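Local coordinates for uncharacterized protein (Staphylococcus aureus subsp. aureus, PDB 3H04) that is of unknown function but has an alpha/beta-hydrolase fold and is probably a serine hydrolase, perhaps an esterase, at residues S49-D54 against R252-E257; F101-G106 against I123-Y128; S141-I146 against I175-R180; D220-V225 against N246-D251. All coordinates share one frame; numbering follows the deposited sequence.

Interaction 2 is the buried core: neighbouring parallel strands of the central sheet, 101-106 and 123-128, joined by backbone hydrogen bonds and aromatic packing. Interaction 4 is partly buried and polar. It pairs the loops that follow two later strands, and its His248 bonds to Ser104 of interaction 2. Together these two contacts hold the residues of a probable Ser-His-Asp triad. Interaction 3 packs two helices far from the chain centre by aromatic and apolar side chains, with no hydrogen bond across, yet Tyr143 and Tyr176 both bond to Asp222 of interaction 4. Interaction 1 is a surface contact without a hydrogen bond between its segments; Tyr52 ties it to Asp251 of interaction 4.

Interaction 1: residues S49-D54 against R252-E257; sequences SPQYID and RRPNDE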
# COMPACT_ATOMS: atom_id res chain seq x y z
N SER A 49 -10.47 -7.64 5.43
CA SER A 49 -11.52 -8.56 5.96
C SER A 49 -10.96 -9.44 7.07
O SER A 49 -9.83 -9.93 6.99
CB SER A 49 -12.14 -9.48 4.90
OG SER A 49 -12.34 -8.79 3.66
N PRO A 50 -11.78 -9.69 8.10
CA PRO A 50 -11.43 -10.63 9.17
C PRO A 50 -10.92 -11.97 8.64
O PRO A 50 -10.00 -12.58 9.23
CB PRO A 50 -12.79 -10.86 9.88
CG PRO A 50 -13.54 -9.60 9.62
CD PRO A 50 -13.14 -9.14 8.26
N GLN A 51 -11.50 -12.43 7.54
CA GLN A 51 -11.11 -13.72 6.95
C GLN A 51 -9.65 -13.71 6.48
O GLN A 51 -8.93 -14.71 6.64
CB GLN A 51 -12.05 -14.12 5.80
CG GLN A 51 -13.41 -14.51 6.31
CD GLN A 51 -14.48 -14.44 5.25
OE1 GLN A 51 -15.38 -13.61 5.34
NE2 GLN A 51 -14.40 -15.32 4.25
N TYR A 52 -9.21 -12.57 5.93
CA TYR A 52 -7.82 -12.45 5.47
C TYR A 52 -6.90 -12.38 6.67
O TYR A 52 -5.81 -12.98 6.67
CB TYR A 52 -7.64 -11.20 4.64
CG TYR A 52 -8.51 -11.15 3.43
CD1 TYR A 52 -9.06 -12.30 2.87
CD2 TYR A 52 -8.79 -9.94 2.83
CE1 TYR A 52 -9.89 -12.23 1.75
CE2 TYR A 52 -9.62 -9.86 1.73
CZ TYR A 52 -10.17 -11.00 1.21
OH TYR A 52 -10.98 -10.91 0.09
N ILE A 53 -7.34 -11.65 7.69
CA ILE A 53 -6.57 -11.56 8.91
C ILE A 53 -6.38 -12.94 9.55
O ILE A 53 -5.30 -13.26 10.06
CB ILE A 53 -7.19 -10.61 9.93
CG1 ILE A 53 -7.15 -9.17 9.40
CG2 ILE A 53 -6.39 -10.68 11.23
CD1 ILE A 53 -7.90 -8.16 10.24
N ASP A 54 -7.44 -13.75 9.57
CA ASP A 54 -7.30 -15.11 10.12
C ASP A 54 -6.28 -15.96 9.39
O ASP A 54 -5.49 -16.66 10.01
CB ASP A 54 -8.64 -15.82 10.16
CG ASP A 54 -9.56 -15.26 11.22
OD1 ASP A 54 -9.06 -14.59 12.15
OD2 ASP A 54 -10.78 -15.48 11.14
N ARG A 252 -11.85 -7.36 -2.68
CA ARG A 252 -12.82 -6.55 -1.94
C ARG A 252 -13.73 -7.45 -1.07
O ARG A 252 -14.00 -7.12 0.10
CB ARG A 252 -13.64 -5.72 -2.90
CG ARG A 252 -14.70 -4.91 -2.25
CD ARG A 252 -15.45 -4.15 -3.28
NE ARG A 252 -14.57 -3.32 -4.11
CZ ARG A 252 -15.02 -2.63 -5.15
NH1 ARG A 252 -16.33 -2.66 -5.43
NH2 ARG A 252 -14.17 -1.91 -5.89
N ARG A 253 -14.20 -8.58 -1.62
CA ARG A 253 -14.93 -9.61 -0.83
C ARG A 253 -14.19 -10.94 -0.69
O ARG A 253 -13.52 -11.40 -1.62
CB ARG A 253 -16.27 -9.88 -1.47
CG ARG A 253 -17.12 -8.65 -1.49
CD ARG A 253 -18.04 -8.60 -2.64
NE ARG A 253 -19.16 -9.48 -2.40
CZ ARG A 253 -20.44 -9.12 -2.32
NH1 ARG A 253 -20.81 -7.85 -2.48
NH2 ARG A 253 -21.35 -10.06 -2.12
N PRO A 254 -14.33 -11.59 0.46
CA PRO A 254 -13.54 -12.80 0.66
C PRO A 254 -14.06 -14.01 -0.11
O PRO A 254 -14.37 -15.07 0.50
CB PRO A 254 -13.58 -12.99 2.19
CG PRO A 254 -14.53 -11.95 2.72
CD PRO A 254 -15.21 -11.30 1.60
N ASN A 255 -14.16 -13.86 -1.43
CA ASN A 255 -14.58 -14.95 -2.29
C ASN A 255 -13.54 -16.07 -2.31
O ASN A 255 -12.41 -15.93 -1.84
CB ASN A 255 -14.92 -14.44 -3.71
CG ASN A 255 -13.73 -13.78 -4.42
OD1 ASN A 255 -12.62 -14.29 -4.41
ND2 ASN A 255 -13.99 -12.63 -5.04
N ASP A 256 -13.91 -17.20 -2.86
CA ASP A 256 -13.02 -18.33 -2.83
C ASP A 256 -11.71 -18.07 -3.55
O ASP A 256 -10.65 -18.53 -3.12
CB ASP A 256 -13.69 -19.57 -3.43
CG ASP A 256 -14.77 -20.14 -2.52
OD1 ASP A 256 -14.77 -19.81 -1.31
OD2 ASP A 256 -15.62 -20.89 -3.01
N GLU A 257 -11.76 -17.35 -4.66
CA GLU A 257 -10.53 -17.04 -5.39
C GLU A 257 -9.60 -16.14 -4.58
O GLU A 257 -8.40 -16.31 -4.61
CB GLU A 257 -10.85 -16.36 -6.73
CG GLU A 257 -11.49 -17.31 -7.72
CD GLU A 257 -11.40 -16.84 -9.17
OE1 GLU A 257 -10.62 -15.88 -9.46
OE2 GLU A 257 -12.10 -17.45 -10.00
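A small surface contact sets the first turn of helix 50-56 against the loop that leads into helix 256-273, some 200 residues later in the chain. Pro254 is the hub. Its ring enters between the side chains of Gln51 and Tyr52 and crosses each at about a right angle. The Gln51 amide lies against the ring, with OE1 3.2 Å from Pro254 CG and NE2 3.2 Å from Pro254 CB. The side chain gets there by running out extended beyond CG. Tyr52 brings CE1 to 3.8 Å from Pro254 CB, an approach oblique to its ring. Its hydroxyl reaches back along the loop: OH is 3.2 Å from Pro254 CA and 3.1 Å from Arg253 O, which sits at the ring edge. The hydrogen bond of this hydroxyl is made to Asp251 O. Ser49 adds a looser touch, its OG 4.0 Å from Pro254 CG. The loop is itself tightly bent, as Pro254 is the centre of an inverse gamma turn. Asn255 then caps helix 256-273, its OD1 accepting from Ala258 N. Tyr52 also stacks on Tyr262 of that helix. No hydrogen bond joins the two segments. The chemistry is thus van der Waals packing around one proline, and the polar tie from Tyr52 falls on Asp251, just before the loop segment.

Interaction 2: residues F101-G106 against I123-Y128; sequences FGRSSG and IDFYGY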
# COMPACT_ATOMS: atom_id res chain seq x y z
N PHE A 101 3.39 -5.76 3.33
CA PHE A 101 2.22 -6.22 2.59
C PHE A 101 1.44 -4.97 2.35
O PHE A 101 1.01 -4.35 3.32
CB PHE A 101 1.43 -7.23 3.42
CG PHE A 101 0.06 -7.54 2.86
CD1 PHE A 101 -0.20 -7.41 1.51
CD2 PHE A 101 -0.97 -7.95 3.70
CE1 PHE A 101 -1.44 -7.73 0.96
CE2 PHE A 101 -2.24 -8.23 3.18
CZ PHE A 101 -2.48 -8.15 1.82
N GLY A 102 1.32 -4.56 1.08
CA GLY A 102 0.47 -3.43 0.70
C GLY A 102 -0.54 -3.78 -0.37
O GLY A 102 -0.39 -4.76 -1.14
N ARG A 103 -1.60 -2.98 -0.41
CA ARG A 103 -2.60 -3.04 -1.46
C ARG A 103 -2.63 -1.70 -2.09
O ARG A 103 -2.73 -0.67 -1.41
CB ARG A 103 -3.97 -3.45 -0.92
CG ARG A 103 -3.89 -4.80 -0.18
CD ARG A 103 -5.18 -5.46 0.12
NE ARG A 103 -6.06 -4.64 0.97
CZ ARG A 103 -7.35 -4.91 1.23
NH1 ARG A 103 -7.95 -5.96 0.71
NH2 ARG A 103 -8.04 -4.11 2.04
N SER A 104 -2.59 -1.71 -3.42
CA SER A 104 -2.71 -0.52 -4.23
C SER A 104 -1.51 0.41 -3.87
O SER A 104 -0.36 -0.01 -3.91
CB SER A 104 -4.11 0.10 -4.08
OG SER A 104 -4.37 0.95 -5.17
N SER A 105 -1.77 1.67 -3.52
CA SER A 105 -0.73 2.58 -3.12
C SER A 105 0.03 2.13 -1.87
O SER A 105 1.17 2.51 -1.68
CB SER A 105 -1.34 3.97 -2.88
OG SER A 105 -2.48 3.88 -1.98
N GLY A 106 -0.59 1.32 -1.01
CA GLY A 106 0.15 0.72 0.09
C GLY A 106 1.25 -0.22 -0.35
O GLY A 106 2.26 -0.38 0.37
N ILE A 123 4.78 -8.37 -0.20
CA ILE A 123 3.53 -8.81 -0.80
C ILE A 123 2.89 -7.58 -1.42
O ILE A 123 2.59 -6.63 -0.71
CB ILE A 123 2.59 -9.43 0.21
CG1 ILE A 123 3.35 -10.46 1.07
CG2 ILE A 123 1.32 -9.98 -0.51
CD1 ILE A 123 2.80 -10.60 2.45
N ASP A 124 2.72 -7.61 -2.74
CA ASP A 124 2.31 -6.47 -3.58
C ASP A 124 1.01 -6.83 -4.23
O ASP A 124 0.99 -7.60 -5.21
CB ASP A 124 3.39 -6.19 -4.63
CG ASP A 124 2.96 -5.25 -5.77
OD1 ASP A 124 1.90 -4.57 -5.70
OD2 ASP A 124 3.73 -5.24 -6.78
N PHE A 125 -0.09 -6.32 -3.67
CA PHE A 125 -1.41 -6.50 -4.28
C PHE A 125 -1.71 -5.24 -5.11
O PHE A 125 -1.86 -4.15 -4.55
CB PHE A 125 -2.50 -6.71 -3.24
CG PHE A 125 -2.66 -8.13 -2.76
CD1 PHE A 125 -1.66 -9.10 -2.88
CD2 PHE A 125 -3.85 -8.48 -2.14
CE1 PHE A 125 -1.85 -10.42 -2.37
CE2 PHE A 125 -4.05 -9.73 -1.66
CZ PHE A 125 -3.06 -10.72 -1.76
N TYR A 126 -1.72 -5.39 -6.44
CA TYR A 126 -2.11 -4.36 -7.38
C TYR A 126 -1.53 -2.95 -7.14
O TYR A 126 -2.25 -1.94 -7.24
CB TYR A 126 -3.61 -4.29 -7.60
CG TYR A 126 -4.49 -4.49 -6.38
CD1 TYR A 126 -4.78 -3.42 -5.53
CD2 TYR A 126 -4.94 -5.75 -6.03
CE1 TYR A 126 -5.58 -3.58 -4.36
CE2 TYR A 126 -5.75 -5.91 -4.87
CZ TYR A 126 -6.07 -4.83 -4.06
OH TYR A 126 -6.81 -4.99 -2.92
N GLY A 127 -0.24 -2.93 -6.84
CA GLY A 127 0.51 -1.70 -6.64
C GLY A 127 1.47 -1.44 -7.81
O GLY A 127 1.28 -1.90 -8.96
N TYR A 128 2.49 -0.67 -7.49
CA TYR A 128 3.39 -0.10 -8.45
C TYR A 128 4.65 0.32 -7.74
O TYR A 128 4.62 0.52 -6.54
CB TYR A 128 2.75 1.13 -9.11
CG TYR A 128 2.04 2.09 -8.19
CD1 TYR A 128 2.69 3.21 -7.68
CD2 TYR A 128 0.71 1.86 -7.79
CE1 TYR A 128 2.03 4.11 -6.83
CE2 TYR A 128 0.02 2.79 -6.94
CZ TYR A 128 0.70 3.89 -6.50
OH TYR A 128 0.11 4.77 -5.66
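The strand-turn-helix here fits the nucleophile elbow of an alpha/beta hydrolase, with Ser104 as the probable nucleophile in the Gly102, Ser104, Gly106 pattern. Strands 101-103 and 123-125 run parallel, their axes 7° apart. Three backbone bonds join them. Gly102 N donates to Ile123 O at 3.0 Å, Phe125 N to Gly102 O, and Ser104 N to Phe125 O at 2.8 Å. The last bond reaches into the elbow, where Ser104 has a positive phi of 61°, the strained backbone expected of this turn. Ser104 OG is hydrogen-bonded to His248 NE2. Gly102 and Gly106 flank the tight turn on either side of Ser104 in sequence.

On one face of the sheet Phe101 and Phe125 form a T-shaped pair. The edge of Phe101 meets the face of Phe125, with CE1 of Phe101 3.9 Å above the middle of that ring and the planes at 74°. Phe101 CD1 also packs on Ile123 CG2 at 3.6 Å. Arg103 and Tyr126 lie side by side and point the same way. Arg103 CD is 3.5 Å from Tyr126 OH, and both polar ends reach Asp251, by a salt bridge and a hydrogen bond. Asp124, in the strand, accepts with OD1 from Gly127 N just beyond it, an Asx motif, while Tyr128 OH comes to 3.2 Å from Ser105 CB. Helix 105-116 links the strands as a beta-alpha-beta unit. Strands 30-35 and 212-217 flank the pair in the sheet, and helix 256-273 packs on the phenylalanine face.

Interaction 3: residues S141-I146 against I175-R180; sequences SYYAKI and IYVYAR
Tyr143 is the main bump of this helix-helix packing, which joins helix 141-147 to helix 173-182 in the helical region between strands 121-125 and 212-217. The short axes come within 7.8 Å and cross at -115°. Five residues touch. The Tyr143 ring drops into a hollow lined by Tyr176, Val177 and Arg180, and its CB points toward the other helix. One side of the hollow is Val177, whose side chain crosses the tyrosine at about a right angle. Another is the start of the Arg180 chain, with CB 3.5 Å from Tyr143 CD2. The far end is Tyr176, which turns its edge to the face of Tyr143 in a T-shaped pair with planes at 76°. Val177 wedges between Tyr143 and Ile146: its CG2 is 3.9 Å from Tyr143 CD1, and its CG1 meets Ile146 CG2 at 3.6 Å. No hydrogen bond crosses between the segments. The two hydroxyls instead share a partner outside them, as Tyr143 OH and Tyr176 OH both bond to Asp222 OD1. Arg180 bends at chi2 and chi3 and curls back along its own helix. Its CG lies over one face of the Tyr176 ring. Its NH1 has two partners, one of them Asp222 O. The other is Tyr176 OH, reached at 2.9 Å from NH1 with the hydroxyl oxygen in the guanidinium plane.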
# COMPACT_ATOMS: atom_id res chain seq x y z
N SER A 141 -9.53 7.31 -17.75
CA SER A 141 -10.86 7.10 -18.34
C SER A 141 -11.94 6.62 -17.40
O SER A 141 -13.10 7.06 -17.48
CB SER A 141 -10.76 6.00 -19.45
OG SER A 141 -10.19 6.55 -20.58
N TYR A 142 -11.59 5.65 -16.58
CA TYR A 142 -12.54 5.03 -15.67
C TYR A 142 -13.10 6.06 -14.69
O TYR A 142 -14.27 6.00 -14.37
CB TYR A 142 -11.90 3.85 -14.96
CG TYR A 142 -12.78 3.15 -13.98
CD1 TYR A 142 -13.57 2.05 -14.37
CD2 TYR A 142 -12.79 3.53 -12.65
CE1 TYR A 142 -14.43 1.40 -13.43
CE2 TYR A 142 -13.61 2.90 -11.72
CZ TYR A 142 -14.44 1.83 -12.13
OH TYR A 142 -15.19 1.21 -11.18
N TYR A 143 -12.27 7.00 -14.24
CA TYR A 143 -12.68 8.01 -13.24
C TYR A 143 -13.24 9.31 -13.78
O TYR A 143 -13.81 10.10 -13.03
CB TYR A 143 -11.47 8.29 -12.34
CG TYR A 143 -11.08 7.10 -11.50
CD1 TYR A 143 -11.95 6.59 -10.54
CD2 TYR A 143 -9.87 6.48 -11.66
CE1 TYR A 143 -11.56 5.49 -9.72
CE2 TYR A 143 -9.49 5.39 -10.86
CZ TYR A 143 -10.37 4.88 -9.92
OH TYR A 143 -10.00 3.81 -9.13
N ALA A 144 -13.05 9.55 -15.08
CA ALA A 144 -13.37 10.85 -15.71
C ALA A 144 -14.83 11.34 -15.58
O ALA A 144 -15.08 12.52 -15.27
CB ALA A 144 -12.93 10.80 -17.19
N LYS A 145 -15.82 10.45 -15.77
CA LYS A 145 -17.24 10.88 -15.75
C LYS A 145 -17.63 11.41 -14.37
O LYS A 145 -18.20 12.50 -14.26
CB LYS A 145 -18.20 9.74 -16.11
CG LYS A 145 -18.12 9.23 -17.55
CD LYS A 145 -19.49 8.67 -17.99
CE LYS A 145 -19.40 7.97 -19.35
NZ LYS A 145 -20.72 7.90 -20.09
N ILE A 146 -17.33 10.64 -13.33
CA ILE A 146 -17.64 11.05 -11.98
C ILE A 146 -16.86 12.31 -11.65
O ILE A 146 -17.43 13.25 -11.04
CB ILE A 146 -17.40 9.91 -10.93
CG1 ILE A 146 -18.44 8.79 -11.15
CG2 ILE A 146 -17.56 10.45 -9.49
CD1 ILE A 146 -18.61 7.87 -9.92
N ILE A 175 -12.23 12.65 -3.59
CA ILE A 175 -11.00 13.44 -3.82
C ILE A 175 -10.06 12.68 -4.77
O ILE A 175 -9.45 13.26 -5.68
CB ILE A 175 -10.25 13.74 -2.52
CG1 ILE A 175 -11.09 14.56 -1.54
CG2 ILE A 175 -8.93 14.54 -2.81
CD1 ILE A 175 -10.40 14.48 -0.12
N TYR A 176 -9.97 11.37 -4.57
CA TYR A 176 -9.12 10.50 -5.41
C TYR A 176 -9.73 10.29 -6.82
O TYR A 176 -9.01 10.32 -7.83
CB TYR A 176 -8.90 9.16 -4.72
CG TYR A 176 -8.19 8.14 -5.59
CD1 TYR A 176 -6.80 8.27 -5.85
CD2 TYR A 176 -8.88 7.15 -6.23
CE1 TYR A 176 -6.14 7.43 -6.69
CE2 TYR A 176 -8.20 6.21 -7.05
CZ TYR A 176 -6.81 6.36 -7.27
OH TYR A 176 -6.04 5.54 -8.09
N VAL A 177 -11.04 10.06 -6.88
CA VAL A 177 -11.72 9.93 -8.16
C VAL A 177 -11.50 11.19 -8.99
O VAL A 177 -11.19 11.14 -10.21
CB VAL A 177 -13.26 9.69 -7.92
CG1 VAL A 177 -14.03 9.93 -9.19
CG2 VAL A 177 -13.56 8.20 -7.43
N TYR A 178 -11.64 12.32 -8.32
CA TYR A 178 -11.44 13.61 -8.98
C TYR A 178 -9.99 13.72 -9.47
O TYR A 178 -9.74 14.11 -10.61
CB TYR A 178 -11.75 14.73 -7.99
CG TYR A 178 -11.52 16.10 -8.57
CD1 TYR A 178 -12.42 16.66 -9.45
CD2 TYR A 178 -10.40 16.84 -8.22
CE1 TYR A 178 -12.21 17.97 -9.97
CE2 TYR A 178 -10.18 18.10 -8.75
CZ TYR A 178 -11.07 18.65 -9.62
OH TYR A 178 -10.82 19.89 -10.12
N ALA A 179 -9.06 13.42 -8.58
CA ALA A 179 -7.64 13.53 -8.93
C ALA A 179 -7.26 12.67 -10.16
O ALA A 179 -6.62 13.18 -11.14
CB ALA A 179 -6.77 13.13 -7.71
N ARG A 180 -7.60 11.38 -10.13
CA ARG A 180 -7.36 10.49 -11.31
C ARG A 180 -8.15 10.91 -12.54
O ARG A 180 -7.64 10.86 -13.67
CB ARG A 180 -7.67 9.05 -10.98
CG ARG A 180 -6.84 8.42 -9.89
CD ARG A 180 -5.32 8.51 -10.11
NE ARG A 180 -4.87 7.97 -11.40
CZ ARG A 180 -4.77 6.67 -11.69
NH1 ARG A 180 -5.10 5.72 -10.81
NH2 ARG A 180 -4.37 6.30 -12.89

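Interaction 4: residues D220-V225 against N246-D251; sequences DYDVPV and NEHDFD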
# COMPACT_ATOMS: atom_id res chain seq x y z
N ASP A 220 -7.11 -4.42 -14.78
CA ASP A 220 -7.16 -3.37 -13.74
C ASP A 220 -7.21 -2.00 -14.40
O ASP A 220 -6.33 -1.67 -15.19
CB ASP A 220 -5.93 -3.45 -12.87
CG ASP A 220 -6.03 -2.63 -11.61
OD1 ASP A 220 -6.67 -1.56 -11.61
OD2 ASP A 220 -5.42 -3.07 -10.62
N TYR A 221 -8.27 -1.28 -14.10
CA TYR A 221 -8.55 0.06 -14.65
C TYR A 221 -7.89 1.21 -13.84
O TYR A 221 -7.87 2.35 -14.30
CB TYR A 221 -10.09 0.31 -14.66
CG TYR A 221 -10.73 0.04 -13.29
CD1 TYR A 221 -10.64 0.97 -12.25
CD2 TYR A 221 -11.38 -1.16 -13.04
CE1 TYR A 221 -11.17 0.71 -11.04
CE2 TYR A 221 -11.92 -1.43 -11.80
CZ TYR A 221 -11.82 -0.48 -10.81
OH TYR A 221 -12.34 -0.74 -9.57
N ASP A 222 -7.35 0.91 -12.66
CA ASP A 222 -6.81 1.92 -11.74
C ASP A 222 -5.25 1.97 -11.77
O ASP A 222 -4.64 3.05 -11.93
CB ASP A 222 -7.30 1.60 -10.32
CG ASP A 222 -6.82 2.64 -9.27
OD1 ASP A 222 -7.56 3.57 -8.92
OD2 ASP A 222 -5.68 2.51 -8.78
N VAL A 223 -4.63 0.79 -11.67
CA VAL A 223 -3.20 0.61 -11.76
C VAL A 223 -2.98 -0.40 -12.90
O VAL A 223 -3.34 -1.54 -12.77
CB VAL A 223 -2.58 -0.03 -10.51
CG1 VAL A 223 -1.08 -0.27 -10.72
CG2 VAL A 223 -2.81 0.83 -9.31
N PRO A 224 -2.43 0.03 -14.00
CA PRO A 224 -2.26 -0.93 -15.08
C PRO A 224 -1.41 -2.17 -14.67
O PRO A 224 -0.43 -2.04 -13.95
CB PRO A 224 -1.48 -0.13 -16.13
CG PRO A 224 -1.67 1.23 -15.81
CD PRO A 224 -1.88 1.35 -14.34
N VAL A 225 -1.78 -3.36 -15.17
CA VAL A 225 -1.01 -4.58 -14.88
C VAL A 225 0.45 -4.48 -15.35
O VAL A 225 1.34 -5.11 -14.80
CB VAL A 225 -1.72 -5.84 -15.50
CG1 VAL A 225 -1.64 -5.81 -17.04
CG2 VAL A 225 -1.09 -7.11 -14.91
N ASN A 246 -11.55 -7.74 -14.83
CA ASN A 246 -11.45 -6.33 -15.11
C ASN A 246 -11.74 -5.61 -13.82
O ASN A 246 -12.71 -4.88 -13.73
CB ASN A 246 -12.42 -5.91 -16.21
CG ASN A 246 -12.06 -6.53 -17.54
OD1 ASN A 246 -10.90 -6.77 -17.81
ND2 ASN A 246 -13.06 -6.82 -18.37
N GLU A 247 -10.92 -5.86 -12.81
CA GLU A 247 -11.12 -5.30 -11.47
C GLU A 247 -9.80 -4.75 -10.96
O GLU A 247 -8.74 -4.99 -11.57
CB GLU A 247 -11.60 -6.41 -10.53
CG GLU A 247 -13.01 -6.92 -10.82
CD GLU A 247 -13.43 -8.03 -9.87
OE1 GLU A 247 -12.86 -8.11 -8.77
OE2 GLU A 247 -14.31 -8.84 -10.22
N HIS A 248 -9.85 -3.99 -9.86
CA HIS A 248 -8.62 -3.48 -9.23
C HIS A 248 -8.48 -4.31 -7.96
O HIS A 248 -7.70 -5.28 -7.94
CB HIS A 248 -8.73 -1.94 -8.97
CG HIS A 248 -7.58 -1.34 -8.20
ND1 HIS A 248 -6.25 -1.53 -8.54
CD2 HIS A 248 -7.56 -0.60 -7.05
CE1 HIS A 248 -5.48 -0.87 -7.69
NE2 HIS A 248 -6.25 -0.31 -6.77
N ASP A 249 -9.31 -4.02 -6.96
CA ASP A 249 -9.29 -4.75 -5.68
C ASP A 249 -10.14 -6.03 -5.76
O ASP A 249 -11.30 -6.13 -5.29
CB ASP A 249 -9.61 -3.82 -4.49
CG ASP A 249 -10.92 -3.04 -4.66
OD1 ASP A 249 -11.27 -2.72 -5.83
OD2 ASP A 249 -11.61 -2.80 -3.64
N PHE A 250 -9.53 -7.04 -6.37
CA PHE A 250 -10.20 -8.32 -6.62
C PHE A 250 -10.63 -9.01 -5.32
O PHE A 250 -11.50 -9.88 -5.35
CB PHE A 250 -9.27 -9.28 -7.40
CG PHE A 250 -8.00 -9.64 -6.66
CD1 PHE A 250 -7.97 -10.69 -5.71
CD2 PHE A 250 -6.82 -8.96 -6.90
CE1 PHE A 250 -6.81 -10.99 -5.02
CE2 PHE A 250 -5.65 -9.27 -6.20
CZ PHE A 250 -5.64 -10.27 -5.26
N ASP A 251 -9.98 -8.62 -4.22
CA ASP A 251 -10.22 -9.14 -2.87
C ASP A 251 -11.14 -8.27 -2.05
O ASP A 251 -11.22 -8.42 -0.83
CB ASP A 251 -8.88 -9.31 -2.13
CG ASP A 251 -8.11 -7.98 -1.96
OD1 ASP A 251 -8.29 -7.02 -2.77
OD2 ASP A 251 -7.26 -7.95 -1.04
O HOH W 1 -5.72 -5.72 -9.77
O HOH W 2 -12.38 -3.25 -8.81
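Asp220 and His248 make the tight part of this contact between two loops, in an arrangement consistent with the acid-histidine half of a Ser-His-Asp triad. His248 ND1 donates to Asp220 OD2 at 2.7 Å and 178°. The carboxylate uses its syn lone pair, and OD2 lies in the imidazole plane. Asp220 OD1 accepts from Asp222 N in an Asx turn and from Val223 N in an Asx motif, and the two bonds fix the carboxylate. Asp222 sits over one face of the imidazole: its CB is 3.7 Å from the ring centroid, a CH-pi contact. Val223 CG2 meets His248 CE1 at 3.6 Å. The other ring nitrogen, NE2, faces the probable nucleophile.

The Tyr221 side is looser. Its ring comes no nearer to His248 N than 3.8 Å, from CE2, and water bridges the polar groups. One water joins Tyr221 OH, His248 N and Asp249 OD1, which also forms a salt bridge with Arg252 NH2. A second links Asp220 OD2 to His248 O, beside the tight bond. The loops follow strands 212-217 and 238-243 and lead into helices 226-232 and 256-273. Phe250 packs on strand 212-217 and on helix 256-273.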